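Local atomic coordinates of effector protein MavE (Legionella pneumophila subsp. pneumophila, PDB entry 6PIR), a protein that acts as a virulence effector needed for endoplasmic reticulum-mediated remodelling of the Legionella-containing vacuole, lysosomal evasion and growth inside host macrophages and amoebae. Residues A[43-48]-A[68-73]; A[50-55]-A[105-110]; A[10-15]-A[129-134]. All coordinates share one frame; numbering follows the deposited sequence.

Interaction 1 of 3, residues A[43-48]-A[68-73]; sequences PRYQIN and AIAEAI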
loop_
_atom_site.group_PDB
_atom_site.type_symbol
_atom_site.label_atom_id
_atom_site.label_comp_id
_atom_site.label_asym_id
_atom_site.label_seq_id
_atom_site.Cartn_x
_atom_site.Cartn_y
_atom_site.Cartn_z
ATOM N N PRO A 43 -9.481 3.204 -10.257
ATOM C CA PRO A 43 -9.447 1.740 -10.114
ATOM C C PRO A 43 -10.132 1.266 -8.835
ATOM O O PRO A 43 -10.180 1.971 -7.824
ATOM C CB PRO A 43 -7.944 1.416 -10.104
ATOM C CG PRO A 43 -7.255 2.716 -9.787
ATOM C CD PRO A 43 -8.131 3.789 -10.363
ATOM N N ARG A 44 -10.673 0.048 -8.899
ATOM C CA ARG A 44 -11.379 -0.598 -7.791
ATOM C C ARG A 44 -10.525 -1.789 -7.371
ATOM O O ARG A 44 -10.515 -2.819 -8.047
ATOM C CB ARG A 44 -12.787 -1.024 -8.203
ATOM N N TYR A 45 -9.791 -1.639 -6.272
ATOM C CA TYR A 45 -8.857 -2.671 -5.839
ATOM C C TYR A 45 -9.433 -3.679 -4.850
ATOM O O TYR A 45 -8.746 -4.665 -4.541
ATOM C CB TYR A 45 -7.609 -2.030 -5.225
ATOM C CG TYR A 45 -6.796 -1.276 -6.238
ATOM C CD1 TYR A 45 -6.383 -1.883 -7.419
ATOM C CD2 TYR A 45 -6.391 0.016 -5.991
ATOM C CE1 TYR A 45 -5.647 -1.184 -8.353
ATOM C CE2 TYR A 45 -5.646 0.715 -6.901
ATOM C CZ TYR A 45 -5.263 0.114 -8.083
ATOM O OH TYR A 45 -4.516 0.821 -9.009
ATOM N N GLN A 46 -10.648 -3.460 -4.331
ATOM C CA GLN A 46 -11.246 -4.338 -3.318
ATOM C C GLN A 46 -10.324 -4.508 -2.106
ATOM O O GLN A 46 -10.079 -5.615 -1.639
ATOM C CB GLN A 46 -11.587 -5.714 -3.907
ATOM C CG GLN A 46 -12.333 -5.757 -5.227
ATOM C CD GLN A 46 -12.404 -7.185 -5.748
ATOM O OE1 GLN A 46 -11.401 -7.910 -5.746
ATOM N NE2 GLN A 46 -13.590 -7.609 -6.165
ATOM N N ILE A 47 -9.796 -3.397 -1.594
ATOM C CA ILE A 47 -8.851 -3.495 -0.477
ATOM C C ILE A 47 -9.573 -3.877 0.810
ATOM O O ILE A 47 -9.060 -4.677 1.606
ATOM C CB ILE A 47 -8.081 -2.169 -0.332
ATOM C CG1 ILE A 47 -7.326 -1.861 -1.633
ATOM C CG2 ILE A 47 -7.119 -2.220 0.835
ATOM C CD1 ILE A 47 -6.984 -0.380 -1.829
ATOM N N ASN A 48 -10.806 -3.373 0.996
ATOM C CA ASN A 48 -11.600 -3.666 2.194
ATOM C C ASN A 48 -11.655 -5.157 2.512
ATOM O O ASN A 48 -11.498 -5.565 3.671
ATOM C CB ASN A 48 -13.025 -3.132 2.011
ATOM C CG ASN A 48 -13.201 -1.744 2.553
ATOM O OD1 ASN A 48 -12.349 -1.251 3.284
ATOM N ND2 ASN A 48 -14.305 -1.089 2.186
ATOM N N ALA A 68 -5.268 5.156 1.425
ATOM C CA ALA A 68 -3.817 5.293 1.377
ATOM C C ALA A 68 -3.192 4.247 0.467
ATOM O O ALA A 68 -2.247 4.549 -0.264
ATOM C CB ALA A 68 -3.224 5.218 2.774
ATOM N N ILE A 69 -3.668 3.003 0.535
ATOM C CA ILE A 69 -3.146 1.958 -0.347
ATOM C C ILE A 69 -3.403 2.312 -1.811
ATOM O O ILE A 69 -2.530 2.137 -2.667
ATOM C CB ILE A 69 -3.755 0.591 -0.001
ATOM C CG1 ILE A 69 -3.197 0.049 1.326
ATOM C CG2 ILE A 69 -3.461 -0.406 -1.120
ATOM C CD1 ILE A 69 -1.740 -0.442 1.271
ATOM N N ALA A 70 -4.644 2.710 -2.138
ATOM C CA ALA A 70 -4.967 3.031 -3.527
ATOM C C ALA A 70 -4.114 4.191 -4.021
ATOM O O ALA A 70 -3.611 4.159 -5.156
ATOM C CB ALA A 70 -6.463 3.326 -3.684
ATOM N N GLU A 71 -3.869 5.177 -3.151
ATOM C CA GLU A 71 -3.038 6.319 -3.517
ATOM C C GLU A 71 -1.598 5.895 -3.701
ATOM O O GLU A 71 -0.919 6.384 -4.607
ATOM C CB GLU A 71 -3.137 7.409 -2.454
ATOM C CG GLU A 71 -4.498 8.129 -2.483
ATOM C CD GLU A 71 -4.953 8.634 -1.120
ATOM O OE1 GLU A 71 -4.140 8.784 -0.190
ATOM O OE2 GLU A 71 -6.151 8.896 -0.968
ATOM N N ALA A 72 -1.121 5.004 -2.836
ATOM C CA ALA A 72 0.234 4.498 -2.948
ATOM C C ALA A 72 0.428 3.766 -4.268
ATOM O O ALA A 72 1.410 4.004 -4.975
ATOM C CB ALA A 72 0.544 3.566 -1.769
ATOM N N ILE A 73 -0.519 2.899 -4.630
ATOM C CA ILE A 73 -0.424 2.168 -5.901
ATOM C C ILE A 73 -0.414 3.139 -7.079
ATOM O O ILE A 73 0.380 2.996 -8.015
ATOM C CB ILE A 73 -1.568 1.146 -6.020
ATOM C CG1 ILE A 73 -1.438 0.064 -4.964
ATOM C CG2 ILE A 73 -1.638 0.548 -7.420
ATOM C CD1 ILE A 73 -2.667 -0.771 -4.816
#
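Tyr-45 lays its ring against Ile-73, and two residues further on Ile-47 pushes its tip against Ile-69 and Ala-70, so that an irregular loop is packed on one side of helix 59-77, with no hydrogen bond between the two segments. Ile-73 meets the phenol with both of its branches. Its CD1 stands over one face as a CH-pi contact, 4.1 Å from the centroid of the Tyr-45 ring and 18° off the ring normal, displaced toward the CD2-CE2 rim. Its CG2 reaches the far end, 3.3 Å from OH of Tyr-45, and the two side chains run past each other in opposite directions. The methyl of Ala-70 takes the edge of the same ring, near its plane, with CB 4.0 Å from CD2 of Tyr-45. The first torsion of Tyr-45 (chi1 -67°) sets CG anti to its own carbonyl carbon, which carries the ring toward the helix. Ile-47 approaches Ile-69 at a slant. Its CD1 lies 3.6 Å from CG2 of Ile-69 and 4.2 Å from CB of Ala-70, whose methyl is thus shared between the tyrosine edge and the isoleucine tip. Arg-95 and Leu-99 of helix 85-106 add to the packing, the first touching Tyr-45 and the second Ile-47. Pro-43, Arg-44 and Tyr-45 belong to a sequence assigned as an NPxY motif, which probably binds phosphotyrosine-binding domains of host proteins; in this structure the motif's tyrosine packs against the helical core.

Interaction 2 of 3, residues A[50-55]-A[105-110]; sequences RITNAD and LLTANT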
loop_
_atom_site.group_PDB
_atom_site.type_symbol
_atom_site.label_atom_id
_atom_site.label_comp_id
_atom_site.label_asym_id
_atom_site.label_seq_id
_atom_site.Cartn_x
_atom_site.Cartn_y
_atom_site.Cartn_z
ATOM N N ARG A 50 -9.582 -7.461 2.189
ATOM C CA ARG A 50 -8.311 -8.077 2.564
ATOM C C ARG A 50 -7.823 -7.660 3.954
ATOM O O ARG A 50 -6.760 -8.102 4.398
ATOM C CB ARG A 50 -7.280 -7.737 1.486
ATOM C CG ARG A 50 -7.643 -8.315 0.098
ATOM C CD ARG A 50 -6.995 -7.557 -1.074
ATOM N NE ARG A 50 -6.965 -8.344 -2.312
ATOM C CZ ARG A 50 -8.003 -8.521 -3.123
ATOM N NH1 ARG A 50 -9.172 -7.952 -2.830
ATOM N NH2 ARG A 50 -7.877 -9.253 -4.230
ATOM N N ILE A 51 -8.567 -6.806 4.648
ATOM C CA ILE A 51 -8.148 -6.339 5.964
ATOM C C ILE A 51 -8.331 -7.433 7.001
ATOM O O ILE A 51 -9.409 -8.023 7.121
ATOM C CB ILE A 51 -8.945 -5.079 6.348
ATOM C CG1 ILE A 51 -8.586 -3.933 5.408
ATOM C CG2 ILE A 51 -8.662 -4.675 7.790
ATOM C CD1 ILE A 51 -9.374 -2.615 5.667
ATOM N N THR A 52 -7.275 -7.709 7.766
ATOM C CA THR A 52 -7.343 -8.698 8.830
ATOM C C THR A 52 -8.221 -8.232 9.981
ATOM O O THR A 52 -8.055 -7.124 10.503
ATOM C CB THR A 52 -5.944 -8.996 9.344
ATOM O OG1 THR A 52 -5.203 -9.566 8.265
ATOM C CG2 THR A 52 -5.995 -9.964 10.510
ATOM N N ASN A 53 -9.129 -9.111 10.392
ATOM C CA ASN A 53 -10.081 -8.841 11.460
ATOM C C ASN A 53 -10.827 -7.549 11.175
ATOM O O ASN A 53 -10.921 -6.660 12.014
ATOM C CB ASN A 53 -9.401 -8.816 12.820
ATOM C CG ASN A 53 -8.859 -10.188 13.215
ATOM O OD1 ASN A 53 -9.441 -11.232 12.859
ATOM N ND2 ASN A 53 -7.748 -10.198 13.944
ATOM N N ALA A 54 -11.360 -7.475 9.960
ATOM C CA ALA A 54 -11.985 -6.253 9.473
ATOM C C ALA A 54 -13.199 -5.838 10.307
ATOM O O ALA A 54 -13.533 -4.652 10.356
ATOM C CB ALA A 54 -12.376 -6.454 8.012
ATOM N N ASP A 55 -13.883 -6.791 10.949
ATOM C CA ASP A 55 -15.036 -6.475 11.794
ATOM C C ASP A 55 -14.654 -5.760 13.074
ATOM O O ASP A 55 -15.539 -5.180 13.727
ATOM C CB ASP A 55 -15.834 -7.732 12.119
ATOM C CG ASP A 55 -16.422 -8.362 10.886
ATOM O OD1 ASP A 55 -16.626 -7.629 9.891
ATOM O OD2 ASP A 55 -16.698 -9.572 10.914
ATOM N N LEU A 105 -1.062 -8.811 5.940
ATOM C CA LEU A 105 0.068 -8.639 6.846
ATOM C C LEU A 105 0.051 -7.259 7.475
ATOM O O LEU A 105 0.202 -7.113 8.690
ATOM C CB LEU A 105 1.380 -8.835 6.097
ATOM C CG LEU A 105 1.731 -10.258 5.766
ATOM C CD1 LEU A 105 2.987 -10.244 4.930
ATOM C CD2 LEU A 105 1.932 -11.028 7.076
ATOM N N LEU A 106 -0.100 -6.237 6.646
ATOM C CA LEU A 106 -0.059 -4.861 7.125
ATOM C C LEU A 106 -1.173 -4.565 8.117
ATOM O O LEU A 106 -0.985 -3.747 9.028
ATOM C CB LEU A 106 -0.154 -3.899 5.932
ATOM C CG LEU A 106 1.009 -3.852 4.939
ATOM C CD1 LEU A 106 0.537 -3.170 3.687
ATOM C CD2 LEU A 106 2.235 -3.144 5.506
ATOM N N THR A 107 -2.336 -5.214 7.973
ATOM C CA THR A 107 -3.498 -4.931 8.816
ATOM C C THR A 107 -3.616 -5.880 10.005
ATOM O O THR A 107 -4.581 -5.790 10.775
ATOM C CB THR A 107 -4.784 -4.985 7.986
ATOM O OG1 THR A 107 -4.926 -6.281 7.398
ATOM C CG2 THR A 107 -4.759 -3.917 6.874
ATOM N N ALA A 108 -2.633 -6.749 10.207
ATOM C CA ALA A 108 -2.642 -7.699 11.308
ATOM C C ALA A 108 -2.022 -7.070 12.549
ATOM O O ALA A 108 -1.146 -6.212 12.442
ATOM C CB ALA A 108 -1.853 -8.956 10.919
ATOM N N ASN A 109 -2.473 -7.529 13.733
ATOM C CA ASN A 109 -1.884 -7.175 15.036
ATOM C C ASN A 109 -1.859 -5.675 15.277
ATOM O O ASN A 109 -0.898 -5.147 15.842
ATOM C CB ASN A 109 -0.476 -7.736 15.226
ATOM C CG ASN A 109 -0.438 -9.236 15.177
ATOM O OD1 ASN A 109 -1.230 -9.895 15.846
ATOM N ND2 ASN A 109 0.493 -9.790 14.410
ATOM N N THR A 110 -2.880 -4.967 14.811
ATOM C CA THR A 110 -2.888 -3.528 15.027
ATOM C C THR A 110 -3.472 -3.186 16.388
ATOM O O THR A 110 -4.320 -3.898 16.948
ATOM C CB THR A 110 -3.659 -2.782 13.932
ATOM O OG1 THR A 110 -5.045 -3.184 13.926
ATOM C CG2 THR A 110 -2.981 -3.013 12.566
#
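Thr-52 and Thr-107 join the loop before helix 59-77 to the end of helix 85-106, their CA atoms 5.4 Å apart. The central bond runs from the backbone N of Thr-52 to OG1 of Thr-107, 2.8 Å long and almost straight at 176°. Thr-107 owes this to its first torsion (chi1 59°), which places OG1 between its backbone N and carbonyl carbon and turns CG2 anti to the carbonyl carbon. The same hydroxyl is hydrogen-bonded to the carbonyl O of Val-103, one turn back, and so joins the end of helix 85-106 to the incoming loop. Its methyl serves the apolar half of the contact: CG2 of Thr-107 lies 4.1 Å from both CG1 and CG2 of Ile-51, and the two side chains cross at about a right angle. Thr-52 is rotated differently (chi1 -63°). Its OG1 is anti to the carbonyl carbon and hydrogen-bonded to the carbonyl O of Pro-104, while its CG2 is left facing the backbone of Ala-108, 4.1 Å from CA of that residue. Both hydroxyls thus attach to carbonyls of the last helical turn. Arg-50 turns its end away to form a salt bridge with Asp-100. Phe-65 of helix 59-77 and Trp-57 touch both Ile-51 and Thr-107, and Asn-122 of helix 115-134 is hydrogen-bonded to the carbonyl O of Leu-106, so the contact is set where the end of helix 85-106 meets these two helices.

Interaction 3 of 3, residues A[10-15]-A[129-134]; sequences FLINSL and ELIAKL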
loop_
_atom_site.group_PDB
_atom_site.type_symbol
_atom_site.label_atom_id
_atom_site.label_comp_id
_atom_site.label_asym_id
_atom_site.label_seq_id
_atom_site.Cartn_x
_atom_site.Cartn_y
_atom_site.Cartn_z
ATOM N N PHE A 10 8.389 -2.690 -6.127
ATOM C CA PHE A 10 7.058 -2.108 -6.094
ATOM C C PHE A 10 6.524 -2.060 -4.663
ATOM O O PHE A 10 5.923 -1.064 -4.236
ATOM C CB PHE A 10 6.128 -2.930 -6.968
ATOM C CG PHE A 10 4.797 -2.290 -7.193
ATOM C CD1 PHE A 10 4.584 -1.494 -8.314
ATOM C CD2 PHE A 10 3.753 -2.492 -6.310
ATOM C CE1 PHE A 10 3.340 -0.887 -8.539
ATOM C CE2 PHE A 10 2.521 -1.895 -6.522
ATOM C CZ PHE A 10 2.314 -1.092 -7.644
ATOM N N LEU A 11 6.724 -3.136 -3.916
ATOM C CA LEU A 11 6.297 -3.175 -2.528
ATOM C C LEU A 11 7.029 -2.123 -1.716
ATOM O O LEU A 11 6.421 -1.436 -0.900
ATOM C CB LEU A 11 6.566 -4.574 -1.948
ATOM C CG LEU A 11 5.710 -5.720 -2.475
ATOM C CD1 LEU A 11 6.331 -7.041 -2.000
ATOM C CD2 LEU A 11 4.247 -5.606 -2.039
ATOM N N ILE A 12 8.353 -2.032 -1.867
ATOM C CA ILE A 12 9.113 -1.068 -1.067
ATOM C C ILE A 12 8.615 0.363 -1.318
ATOM O O ILE A 12 8.416 1.165 -0.386
ATOM C CB ILE A 12 10.607 -1.196 -1.381
ATOM C CG1 ILE A 12 11.153 -2.491 -0.769
ATOM C CG2 ILE A 12 11.360 0.014 -0.888
ATOM C CD1 ILE A 12 12.467 -2.827 -1.308
ATOM N N ASN A 13 8.407 0.712 -2.585
ATOM C CA ASN A 13 7.964 2.085 -2.882
ATOM C C ASN A 13 6.532 2.328 -2.442
ATOM O O ASN A 13 6.168 3.449 -2.014
ATOM C CB ASN A 13 8.109 2.345 -4.368
ATOM C CG ASN A 13 9.535 2.447 -4.784
ATOM O OD1 ASN A 13 10.376 2.903 -4.015
ATOM N ND2 ASN A 13 9.822 2.049 -6.011
ATOM N N SER A 14 5.693 1.302 -2.579
ATOM C CA SER A 14 4.309 1.399 -2.139
ATOM C C SER A 14 4.224 1.578 -0.627
ATOM O O SER A 14 3.441 2.399 -0.133
ATOM C CB SER A 14 3.577 0.145 -2.602
ATOM O OG SER A 14 3.545 0.117 -4.012
ATOM N N LEU A 15 5.025 0.809 0.116
ATOM C CA LEU A 15 5.083 0.953 1.554
ATOM C C LEU A 15 5.601 2.315 1.961
ATOM O O LEU A 15 5.077 2.907 2.906
ATOM C CB LEU A 15 5.947 -0.156 2.152
ATOM C CG LEU A 15 5.349 -1.527 1.940
ATOM C CD1 LEU A 15 6.275 -2.549 2.618
ATOM C CD2 LEU A 15 3.930 -1.618 2.435
ATOM N N GLU A 129 13.068 -4.677 5.989
ATOM C CA GLU A 129 13.545 -6.036 5.738
ATOM C C GLU A 129 13.782 -6.262 4.252
ATOM O O GLU A 129 14.830 -6.799 3.847
ATOM C CB GLU A 129 12.544 -7.049 6.292
ATOM C CG GLU A 129 12.460 -7.058 7.811
ATOM C CD GLU A 129 11.129 -7.551 8.276
ATOM O OE1 GLU A 129 10.380 -8.078 7.437
ATOM O OE2 GLU A 129 10.788 -7.345 9.451
ATOM N N LEU A 130 12.810 -5.859 3.422
ATOM C CA LEU A 130 12.973 -6.037 1.984
ATOM C C LEU A 130 14.150 -5.231 1.469
ATOM O O LEU A 130 14.947 -5.734 0.663
ATOM C CB LEU A 130 11.691 -5.644 1.236
ATOM C CG LEU A 130 10.635 -6.745 1.293
ATOM C CD1 LEU A 130 9.324 -6.294 0.643
ATOM C CD2 LEU A 130 11.162 -8.025 0.644
ATOM N N ILE A 131 14.302 -3.995 1.950
ATOM C CA ILE A 131 15.400 -3.158 1.488
ATOM C C ILE A 131 16.726 -3.787 1.862
ATOM O O ILE A 131 17.662 -3.824 1.050
ATOM C CB ILE A 131 15.260 -1.736 2.043
ATOM C CG1 ILE A 131 14.105 -1.051 1.347
ATOM C CG2 ILE A 131 16.529 -0.956 1.819
ATOM C CD1 ILE A 131 13.774 0.230 1.954
ATOM N N ALA A 132 16.821 -4.299 3.096
ATOM C CA ALA A 132 18.032 -4.970 3.549
ATOM C C ALA A 132 18.395 -6.130 2.631
ATOM O O ALA A 132 19.575 -6.353 2.347
ATOM C CB ALA A 132 17.839 -5.455 4.982
ATOM N N LYS A 133 17.402 -6.858 2.120
ATOM C CA LYS A 133 17.774 -7.976 1.252
ATOM C C LYS A 133 17.865 -7.593 -0.226
ATOM O O LYS A 133 18.273 -8.426 -1.044
ATOM C CB LYS A 133 16.785 -9.134 1.420
ATOM N N LEU A 134 17.490 -6.369 -0.597
ATOM C CA LEU A 134 17.810 -5.907 -1.949
ATOM C C LEU A 134 19.227 -5.379 -2.014
ATOM O O LEU A 134 19.957 -5.656 -2.973
ATOM C CB LEU A 134 16.877 -4.798 -2.419
ATOM C CG LEU A 134 15.500 -5.085 -2.977
ATOM C CD1 LEU A 134 14.952 -3.743 -3.266
ATOM C CD2 LEU A 134 15.568 -5.893 -4.255
#
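Ile-12 carries the apolar contact between helices 5-21 and 115-134, set among Leu-130, Ile-131 and Leu-134 of the last turns of this fragment. The short segments run roughly antiparallel, at 139° between their directions, with axes 10.1 Å apart at closest approach. Both branches of Ile-12 are used. CG1 lies 3.8 Å from CB of Leu-130, and CG2 is 3.7 Å from CD1 of Ile-131, whose end bends nearer than its first bond suggests. With CG1 anti to the carbonyl carbon (chi1 -72°), the longer branch extends CD1 toward the other helix, 3.6 Å from CG1 of Ile-131. The same CD1 meets Leu-134 tip to tip, the latter's CD1 at a doubtfully short 3.3 Å. Beside it Leu-11 and Leu-130 cross at an angle, their CD1 atoms 4.1 Å apart. Leu-11 also leans on Leu-98 and Tyr-102 of helix 85-106. Hydrogen bonds are found within a segment, not between the two. Phe-10 O accepts from both N and OG of Ser-14, which reach it from opposite faces of its carbonyl plane, the hydroxyl at 2.7 Å. Ser-14 thereby folds its polar end back onto its own helix, next to Val-76 of helix 59-77. With aliphatic branches alone meeting between the helices and no hydrogen bond joining the two segments, the pairing rests on van der Waals fit and on the removal of hydrocarbon surface from water.

From the N terminus, helix 5-21 supplies the first half of interaction 3, which closes only at the end of helix 115-134 and encloses both other contacts. The loop after helix 26-36 starts interaction 1 and then interaction 2. The first closes on helix 59-77, the second at the end of helix 85-106; because 50-55 lies between 43-48 and 68-73, these two loops cross. The contacts also touch: Ile-69 meets Leu-106, Ala-72 and Ile-73 meet Ser-14 and Phe-10, and Leu-106 meets Leu-15. Interactions 1 and 2 tie the loop bearing the assigned NPxY motif to helices 59-77 and 85-106, while interaction 3 joins the first and last helices of this helical fragment, which lacks the protein's C-terminal transmembrane helix.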